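PDB 1HGX: hypoxanthine-guanine-xanthine phosphoribosyltransferase from Tritrichomonas foetus, which transfers a phosphoribosyl group from 5-phospho-alpha-D-ribose 1-diphosphate to hypoxanthine, guanine or xanthine, salvaging host purines that the parasite cannot make de novo. Local coordinates for residues A[125-137]-A[144-156]. Sequence-based numbering, arbitrary orientation.
Sequences SLKVCTLCDKDIG and PIDYCGFVVENRY. With 5GP (guanosine-5'-monophosphate), chain C.
Leu-131 O meets the ring of Phe-150 at a slant, and Leu-131 CD2 lies 3.9 Å from Phe-150 CE2, the two side chains running side by side in the same direction. The ring of Tyr-147 is likewise approached at a slant, by Lys-127 CD and Cys-129 CB. Over one face of Tyr-156 lies the guanine of GMP, its N1 above the plane and displaced toward the rim. Lys-134 reaches the same base at the O6/N7 side: its chain, with CG anti to the backbone N (chi1 -171°) and a single bend at chi3, delivers NZ to O6 of GMP at 3.0 Å and N7 of GMP at 3.2 Å. A third bond, from Lys-134 NZ to Arg-155 O, meets the carbonyl from above its plane and should help fix the ammonium for reading the 6-oxo group, which hypoxanthine, guanine and xanthine share.

The pairing of 125-137 with 144-156 illustrates how parallel strands can turn a corner together. Thr-130 N donates to Tyr-147 O, and Gly-149 N to Thr-130 O; the chains bend at Leu-131 and Gly-149, where Phe-150 N donates to Leu-131 O and carries the pairing round the corner, and Asp-133 N to Phe-150 O continues it. Thr-130 OG1 donates to Cys-132 O at 2.9 Å, bridging the corner residue Leu-131. Ahead of Tyr-147, Asp-146 OD2 accepts from Val-128 N through its anti lone pair, 2.9 Å away, with an N-H...O angle of 167°.

Beyond the segments, strand 97-102 pairs with 125-130, helix 109-119 packs on Leu-126 and Val-128, and helix 17-35 on Tyr-147 and Phe-150, while Leu-131 and Tyr-156 touch strand 174-177 of the small antiparallel sheet beside the phosphoribosyltransferase core.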
ATOM      1  N   SER A 125      17.213 -13.927  -8.118  1.00  8.89           N
ATOM      2  CA  SER A 125      16.987 -14.566  -6.836  1.00  9.93           C
ATOM      3  C   SER A 125      15.532 -14.331  -6.497  1.00  7.01           C
ATOM      4  O   SER A 125      14.924 -13.380  -6.976  1.00  5.81           O
ATOM      5  CB  SER A 125      17.919 -14.021  -5.741  1.00 10.54           C
ATOM      6  OG  SER A 125      17.738 -12.634  -5.516  1.00 13.59           O
ATOM      7  N   LEU A 126      14.976 -15.197  -5.669  1.00  9.36           N
ATOM      8  CA  LEU A 126      13.582 -15.100  -5.309  1.00  9.81           C
ATOM      9  C   LEU A 126      13.434 -15.572  -3.861  1.00 11.02           C
ATOM     10  O   LEU A 126      13.795 -16.703  -3.532  1.00  7.68           O
ATOM     11  CB  LEU A 126      12.766 -15.973  -6.265  1.00 13.54           C
ATOM     12  CG  LEU A 126      11.266 -16.156  -6.039  1.00 16.78           C
ATOM     13  CD1 LEU A 126      10.557 -14.813  -5.976  1.00 17.81           C
ATOM     14  CD2 LEU A 126      10.700 -17.011  -7.158  1.00 19.26           C
ATOM     15  N   LYS A 127      12.985 -14.660  -2.999  1.00 10.98           N
ATOM     16  CA  LYS A 127      12.792 -14.934  -1.581  1.00 12.18           C
ATOM     17  C   LYS A 127      11.414 -14.489  -1.115  1.00 10.90           C
ATOM     18  O   LYS A 127      10.743 -13.682  -1.770  1.00 11.19           O
ATOM     19  CB  LYS A 127      13.865 -14.242  -0.746  1.00 12.85           C
ATOM     20  CG  LYS A 127      15.246 -14.809  -0.950  1.00 16.38           C
ATOM     21  CD  LYS A 127      16.251 -14.167  -0.027  1.00 19.52           C
ATOM     22  CE  LYS A 127      17.613 -14.783  -0.239  1.00 23.81           C
ATOM     23  NZ  LYS A 127      18.658 -14.204   0.648  1.00 29.31           N
ATOM     24  N   VAL A 128      11.008 -15.008   0.034  1.00 11.33           N
ATOM     25  CA  VAL A 128       9.700 -14.719   0.596  1.00 10.51           C
ATOM     26  C   VAL A 128       9.812 -14.100   1.972  1.00  9.73           C
ATOM     27  O   VAL A 128      10.604 -14.554   2.802  1.00  9.49           O
ATOM     28  CB  VAL A 128       8.844 -16.029   0.716  1.00 10.98           C
ATOM     29  CG1 VAL A 128       7.517 -15.760   1.455  1.00 14.24           C
ATOM     30  CG2 VAL A 128       8.548 -16.579  -0.659  1.00 14.03           C
ATOM     31  N   CYS A 129       9.014 -13.059   2.188  1.00  8.66           N
ATOM     32  CA  CYS A 129       8.935 -12.358   3.461  1.00 12.31           C
ATOM     33  C   CYS A 129       7.452 -12.323   3.840  1.00 10.21           C
ATOM     34  O   CYS A 129       6.640 -11.711   3.150  1.00 11.95           O
ATOM     35  CB  CYS A 129       9.474 -10.928   3.329  1.00 14.23           C
ATOM     36  SG  CYS A 129       9.284  -9.946   4.840  1.00 14.76           S
ATOM     37  N   THR A 130       7.091 -13.004   4.917  1.00 11.34           N
ATOM     38  CA  THR A 130       5.699 -13.024   5.344  1.00  9.80           C
ATOM     39  C   THR A 130       5.545 -12.413   6.741  1.00  9.64           C
ATOM     40  O   THR A 130       6.430 -12.547   7.596  1.00  9.21           O
ATOM     41  CB  THR A 130       5.113 -14.468   5.283  1.00  9.37           C
ATOM     42  OG1 THR A 130       3.687 -14.416   5.437  1.00 12.27           O
ATOM     43  CG2 THR A 130       5.720 -15.374   6.357  1.00  6.22           C
ATOM     44  N   LEU A 131       4.457 -11.682   6.952  1.00  7.34           N
ATOM     45  CA  LEU A 131       4.222 -11.071   8.251  1.00 10.01           C
ATOM     46  C   LEU A 131       3.951 -12.196   9.246  1.00 13.20           C
ATOM     47  O   LEU A 131       4.548 -12.229  10.328  1.00 13.69           O
ATOM     48  CB  LEU A 131       3.026 -10.122   8.190  1.00 11.84           C
ATOM     49  CG  LEU A 131       2.823  -8.991   9.215  1.00 22.08           C
ATOM     50  CD1 LEU A 131       1.403  -9.055   9.726  1.00 22.97           C
ATOM     51  CD2 LEU A 131       3.811  -9.020  10.367  1.00 15.47           C
ATOM     52  N   CYS A 132       3.100 -13.141   8.853  1.00 12.33           N
ATOM     53  CA  CYS A 132       2.756 -14.262   9.722  1.00 13.90           C
ATOM     54  C   CYS A 132       2.822 -15.609   9.050  1.00 11.27           C
ATOM     55  O   CYS A 132       2.642 -15.732   7.836  1.00 12.15           O
ATOM     56  CB  CYS A 132       1.330 -14.116  10.280  1.00 15.05           C
ATOM     57  SG  CYS A 132       1.035 -12.748  11.393  1.00 16.16           S
ATOM     58  N   ASP A 133       3.092 -16.620   9.858  1.00 12.14           N
ATOM     59  CA  ASP A 133       3.095 -17.994   9.396  1.00 13.60           C
ATOM     60  C   ASP A 133       2.150 -18.708  10.368  1.00 15.61           C
ATOM     61  O   ASP A 133       2.413 -18.747  11.571  1.00 14.92           O
ATOM     62  CB  ASP A 133       4.486 -18.614   9.472  1.00 12.59           C
ATOM     63  CG  ASP A 133       4.509 -20.039   8.963  1.00 16.26           C
ATOM     64  OD1 ASP A 133       3.596 -20.420   8.201  1.00 20.08           O
ATOM     65  OD2 ASP A 133       5.445 -20.776   9.313  1.00 18.52           O
ATOM     66  N   LYS A 134       1.022 -19.198   9.864  1.00 12.90           N
ATOM     67  CA  LYS A 134       0.062 -19.896  10.711  1.00 17.20           C
ATOM     68  C   LYS A 134       0.575 -21.305  11.010  1.00 18.52           C
ATOM     69  O   LYS A 134       0.886 -22.066  10.104  1.00 16.38           O
ATOM     70  CB  LYS A 134      -1.308 -19.960  10.031  1.00 16.55           C
ATOM     71  CG  LYS A 134      -2.400 -20.487  10.949  1.00 19.87           C
ATOM     72  CD  LYS A 134      -3.771 -20.480  10.293  1.00 21.63           C
ATOM     73  CE  LYS A 134      -4.260 -19.079  10.027  1.00 19.47           C
ATOM     74  NZ  LYS A 134      -5.701 -19.063   9.672  1.00 17.03           N
ATOM     75  N   ASP A 135       0.714 -21.631  12.286  1.00 21.96           N
ATOM     76  CA  ASP A 135       1.199 -22.948  12.673  1.00 27.36           C
ATOM     77  C   ASP A 135       0.071 -23.972  12.612  1.00 27.23           C
ATOM     78  O   ASP A 135      -0.745 -24.071  13.532  1.00 26.90           O
ATOM     79  CB  ASP A 135       1.798 -22.908  14.080  1.00 32.59           C
ATOM     80  CG  ASP A 135       2.471 -24.212  14.475  1.00 35.06           C
ATOM     81  OD1 ASP A 135       2.647 -25.108  13.615  1.00 35.96           O
ATOM     82  OD2 ASP A 135       2.841 -24.327  15.659  1.00 39.36           O
ATOM     83  N   ILE A 136       0.028 -24.717  11.512  1.00 25.63           N
ATOM     84  CA  ILE A 136      -0.984 -25.742  11.315  1.00 25.09           C
ATOM     85  C   ILE A 136      -0.316 -27.116  11.267  1.00 26.56           C
ATOM     86  O   ILE A 136      -0.939 -28.108  10.893  1.00 28.94           O
ATOM     87  CB  ILE A 136      -1.777 -25.506  10.012  1.00 20.94           C
ATOM     88  CG1 ILE A 136      -0.858 -25.636   8.797  1.00 21.17           C
ATOM     89  CG2 ILE A 136      -2.415 -24.127  10.033  1.00 19.29           C
ATOM     90  CD1 ILE A 136      -1.595 -25.726   7.477  1.00 20.44           C
ATOM     91  N   GLY A 137       0.942 -27.171  11.686  1.00 28.21           N
ATOM     92  CA  GLY A 137       1.672 -28.422  11.662  1.00 29.17           C
ATOM     93  C   GLY A 137       2.321 -28.564  10.301  1.00 31.45           C
ATOM     94  O   GLY A 137       2.790 -27.574   9.733  1.00 31.19           O
ATOM     95  N   PRO A 144       9.487 -22.357   1.166  1.00 17.75           N
ATOM     96  CA  PRO A 144      10.639 -21.814   1.898  1.00 18.27           C
ATOM     97  C   PRO A 144      10.336 -20.372   2.288  1.00 16.03           C
ATOM     98  O   PRO A 144       9.986 -19.541   1.442  1.00 19.04           O
ATOM     99  CB  PRO A 144      11.773 -21.904   0.880  1.00 19.07           C
ATOM    100  CG  PRO A 144      11.064 -21.696  -0.427  1.00 21.41           C
ATOM    101  CD  PRO A 144       9.798 -22.520  -0.266  1.00 19.84           C
ATOM    102  N   ILE A 145      10.386 -20.109   3.591  1.00 13.17           N
ATOM    103  CA  ILE A 145      10.103 -18.769   4.120  1.00 13.16           C
ATOM    104  C   ILE A 145      11.416 -18.194   4.620  1.00 14.41           C
ATOM    105  O   ILE A 145      11.965 -18.672   5.605  1.00 15.36           O
ATOM    106  CB  ILE A 145       9.094 -18.842   5.283  1.00 14.67           C
ATOM    107  CG1 ILE A 145       7.802 -19.496   4.793  1.00 13.88           C
ATOM    108  CG2 ILE A 145       8.840 -17.451   5.870  1.00 11.00           C
ATOM    109  CD1 ILE A 145       6.798 -19.778   5.889  1.00 17.79           C
ATOM    110  N   ASP A 146      11.944 -17.197   3.919  1.00 11.50           N
ATOM    111  CA  ASP A 146      13.216 -16.610   4.301  1.00 10.94           C
ATOM    112  C   ASP A 146      13.134 -15.604   5.430  1.00 12.42           C
ATOM    113  O   ASP A 146      14.054 -15.507   6.229  1.00 13.80           O
ATOM    114  CB  ASP A 146      13.884 -15.994   3.086  1.00 13.17           C
ATOM    115  CG  ASP A 146      13.924 -16.946   1.934  1.00 16.54           C
ATOM    116  OD1 ASP A 146      14.841 -17.785   1.905  1.00 17.38           O
ATOM    117  OD2 ASP A 146      13.001 -16.900   1.095  1.00 17.89           O
ATOM    118  N   TYR A 147      12.054 -14.828   5.478  1.00  9.33           N
ATOM    119  CA  TYR A 147      11.882 -13.834   6.529  1.00  9.03           C
ATOM    120  C   TYR A 147      10.456 -13.984   7.002  1.00  8.25           C
ATOM    121  O   TYR A 147       9.552 -14.066   6.189  1.00 10.75           O
ATOM    122  CB  TYR A 147      12.086 -12.425   5.978  1.00 10.82           C
ATOM    123  CG  TYR A 147      13.367 -12.256   5.215  1.00 13.90           C
ATOM    124  CD1 TYR A 147      14.579 -12.037   5.881  1.00 15.44           C
ATOM    125  CD2 TYR A 147      13.381 -12.352   3.822  1.00 15.04           C
ATOM    126  CE1 TYR A 147      15.775 -11.930   5.174  1.00 17.94           C
ATOM    127  CE2 TYR A 147      14.565 -12.246   3.105  1.00 15.48           C
ATOM    128  CZ  TYR A 147      15.760 -12.039   3.783  1.00 19.40           C
ATOM    129  OH  TYR A 147      16.934 -11.962   3.076  1.00 16.74           O
ATOM    130  N   CYS A 148      10.262 -14.030   8.313  1.00  7.88           N
ATOM    131  CA  CYS A 148       8.930 -14.190   8.882  1.00  9.80           C
ATOM    132  C   CYS A 148       8.797 -13.347  10.132  1.00 10.68           C
ATOM    133  O   CYS A 148       9.673 -13.375  10.996  1.00 13.02           O
ATOM    134  CB  CYS A 148       8.661 -15.665   9.210  1.00 11.48           C
ATOM    135  SG  CYS A 148       7.066 -16.017  10.011  1.00 16.11           S
ATOM    136  N   GLY A 149       7.732 -12.554  10.196  1.00 11.91           N
ATOM    137  CA  GLY A 149       7.500 -11.714  11.355  1.00 10.81           C
ATOM    138  C   GLY A 149       7.140 -12.493  12.613  1.00 14.48           C
ATOM    139  O   GLY A 149       7.879 -12.459  13.597  1.00 14.26           O
ATOM    140  N   PHE A 150       6.034 -13.233  12.567  1.00 15.33           N
ATOM    141  CA  PHE A 150       5.547 -13.989  13.720  1.00 15.32           C
ATOM    142  C   PHE A 150       4.913 -15.326  13.330  1.00 17.54           C
ATOM    143  O   PHE A 150       4.330 -15.469  12.247  1.00 15.81           O
ATOM    144  CB  PHE A 150       4.429 -13.214  14.439  1.00 16.05           C
ATOM    145  CG  PHE A 150       4.737 -11.768  14.717  1.00 15.25           C
ATOM    146  CD1 PHE A 150       5.454 -11.397  15.849  1.00 16.85           C
ATOM    147  CD2 PHE A 150       4.264 -10.776  13.870  1.00 14.48           C
ATOM    148  CE1 PHE A 150       5.689 -10.052  16.135  1.00 14.39           C
ATOM    149  CE2 PHE A 150       4.494  -9.437  14.145  1.00 14.97           C
ATOM    150  CZ  PHE A 150       5.208  -9.075  15.281  1.00 15.40           C
ATOM    151  N   VAL A 151       4.987 -16.290  14.238  1.00 15.35           N
ATOM    152  CA  VAL A 151       4.341 -17.571  14.023  1.00 17.19           C
ATOM    153  C   VAL A 151       3.054 -17.426  14.815  1.00 21.60           C
ATOM    154  O   VAL A 151       3.066 -17.096  15.998  1.00 25.36           O
ATOM    155  CB  VAL A 151       5.181 -18.737  14.520  1.00 18.76           C
ATOM    156  CG1 VAL A 151       4.346 -20.023  14.530  1.00 14.96           C
ATOM    157  CG2 VAL A 151       6.390 -18.900  13.602  1.00 17.19           C
ATOM    158  N   VAL A 152       1.943 -17.625  14.130  1.00 23.03           N
ATOM    159  CA  VAL A 152       0.625 -17.447  14.703  1.00 24.07           C
ATOM    160  C   VAL A 152      -0.100 -18.784  14.913  1.00 24.22           C
ATOM    161  O   VAL A 152       0.193 -19.766  14.240  1.00 21.15           O
ATOM    162  CB  VAL A 152      -0.150 -16.477  13.770  1.00 24.48           C
ATOM    163  CG1 VAL A 152      -1.237 -17.181  12.994  1.00 25.03           C
ATOM    164  CG2 VAL A 152      -0.640 -15.277  14.535  1.00 29.39           C
ATOM    165  N   GLU A 153      -1.018 -18.839  15.872  1.00 25.43           N
ATOM    166  CA  GLU A 153      -1.736 -20.084  16.119  1.00 25.84           C
ATOM    167  C   GLU A 153      -2.822 -20.303  15.087  1.00 25.67           C
ATOM    168  O   GLU A 153      -3.236 -19.369  14.398  1.00 22.83           O
ATOM    169  CB  GLU A 153      -2.327 -20.112  17.524  1.00 29.75           C
ATOM    170  CG  GLU A 153      -3.206 -18.923  17.836  1.00 34.19           C
ATOM    171  CD  GLU A 153      -3.561 -18.862  19.283  1.00 42.34           C
ATOM    172  OE1 GLU A 153      -2.660 -18.577  20.106  1.00 43.01           O
ATOM    173  OE2 GLU A 153      -4.730 -19.097  19.610  1.00 44.99           O
ATOM    174  N   ASN A 154      -3.295 -21.541  15.008  1.00 22.75           N
ATOM    175  CA  ASN A 154      -4.313 -21.929  14.048  1.00 21.33           C
ATOM    176  C   ASN A 154      -5.711 -21.384  14.331  1.00 22.35           C
ATOM    177  O   ASN A 154      -6.628 -22.146  14.666  1.00 21.73           O
ATOM    178  CB  ASN A 154      -4.346 -23.456  13.936  1.00 24.67           C
ATOM    179  CG  ASN A 154      -5.108 -23.942  12.717  1.00 25.24           C
ATOM    180  OD1 ASN A 154      -5.555 -23.155  11.883  1.00 25.15           O
ATOM    181  ND2 ASN A 154      -5.255 -25.249  12.607  1.00 28.49           N
ATOM    182  N   ARG A 155      -5.871 -20.071  14.189  1.00 20.29           N
ATOM    183  CA  ARG A 155      -7.159 -19.407  14.403  1.00 20.26           C
ATOM    184  C   ARG A 155      -7.299 -18.365  13.291  1.00 20.21           C
ATOM    185  O   ARG A 155      -6.344 -18.121  12.548  1.00 19.28           O
ATOM    186  CB  ARG A 155      -7.206 -18.701  15.768  1.00 17.75           C
ATOM    187  CG  ARG A 155      -7.019 -19.598  17.001  1.00 21.21           C
ATOM    188  CD  ARG A 155      -8.190 -20.537  17.231  1.00 16.81           C
ATOM    189  NE  ARG A 155      -9.452 -19.808  17.341  1.00 21.84           N
ATOM    190  CZ  ARG A 155      -9.892 -19.204  18.444  1.00 19.80           C
ATOM    191  NH1 ARG A 155      -9.179 -19.234  19.561  1.00 18.86           N
ATOM    192  NH2 ARG A 155     -11.029 -18.527  18.407  1.00 20.73           N
ATOM    193  N   TYR A 156      -8.481 -17.765  13.159  1.00 19.74           N
ATOM    194  CA  TYR A 156      -8.680 -16.757  12.127  1.00 21.53           C
ATOM    195  C   TYR A 156      -8.113 -15.451  12.634  1.00 19.03           C
ATOM    196  O   TYR A 156      -8.625 -14.871  13.587  1.00 21.28           O
ATOM    197  CB  TYR A 156     -10.155 -16.571  11.762  1.00 24.11           C
ATOM    198  CG  TYR A 156     -10.315 -15.777  10.479  1.00 25.86           C
ATOM    199  CD1 TYR A 156     -10.155 -16.394   9.240  1.00 25.10           C
ATOM    200  CD2 TYR A 156     -10.558 -14.403  10.503  1.00 26.93           C
ATOM    201  CE1 TYR A 156     -10.220 -15.671   8.068  1.00 26.46           C
ATOM    202  CE2 TYR A 156     -10.627 -13.669   9.326  1.00 26.26           C
ATOM    203  CZ  TYR A 156     -10.459 -14.311   8.117  1.00 27.34           C
ATOM    204  OH  TYR A 156     -10.526 -13.598   6.946  1.00 30.34           O
TER
HETATM  205  P   5GP C 600      -2.885 -20.679   1.935  1.00 13.99           P
HETATM  206  O1P 5GP C 600      -1.535 -20.571   2.529  1.00 15.37           O
HETATM  207  O2P 5GP C 600      -2.856 -20.751   0.473  1.00 16.67           O
HETATM  208  O3P 5GP C 600      -3.671 -21.739   2.593  1.00 16.13           O
HETATM  209  O5' 5GP C 600      -3.652 -19.409   2.414  1.00 15.36           O
HETATM  210  C5' 5GP C 600      -3.097 -18.108   2.547  1.00 16.91           C
HETATM  211  C4' 5GP C 600      -4.092 -17.139   2.048  1.00 22.03           C
HETATM  212  O4' 5GP C 600      -5.286 -17.087   2.847  1.00 22.33           O
HETATM  213  C3' 5GP C 600      -3.537 -15.749   2.022  1.00 25.87           C
HETATM  214  O3' 5GP C 600      -4.269 -15.079   1.002  1.00 32.08           O
HETATM  215  C2' 5GP C 600      -3.989 -15.264   3.344  1.00 25.01           C
HETATM  216  O2' 5GP C 600      -4.060 -13.847   3.341  1.00 29.54           O
HETATM  217  C1' 5GP C 600      -5.371 -15.873   3.586  1.00 22.31           C
HETATM  218  N9  5GP C 600      -5.538 -16.212   5.052  1.00 21.65           N
HETATM  219  C8  5GP C 600      -5.035 -17.331   5.698  1.00 21.07           C
HETATM  220  N7  5GP C 600      -5.267 -17.360   6.986  1.00 19.13           N
HETATM  221  C5  5GP C 600      -5.959 -16.175   7.252  1.00 18.56           C
HETATM  222  C6  5GP C 600      -6.358 -15.622   8.511  1.00 18.25           C
HETATM  223  O6  5GP C 600      -6.317 -16.164   9.614  1.00 16.34           O
HETATM  224  N1  5GP C 600      -6.838 -14.324   8.398  1.00 19.65           N
HETATM  225  C2  5GP C 600      -6.945 -13.626   7.199  1.00 21.74           C
HETATM  226  N2  5GP C 600      -7.538 -12.431   7.246  1.00 19.06           N
HETATM  227  N3  5GP C 600      -6.603 -14.154   5.998  1.00 21.32           N
HETATM  228  C4  5GP C 600      -6.084 -15.427   6.092  1.00 21.23           C
HETATM  229  O   HOH W   1      -1.863 -23.479  16.446  1.00 44.81           O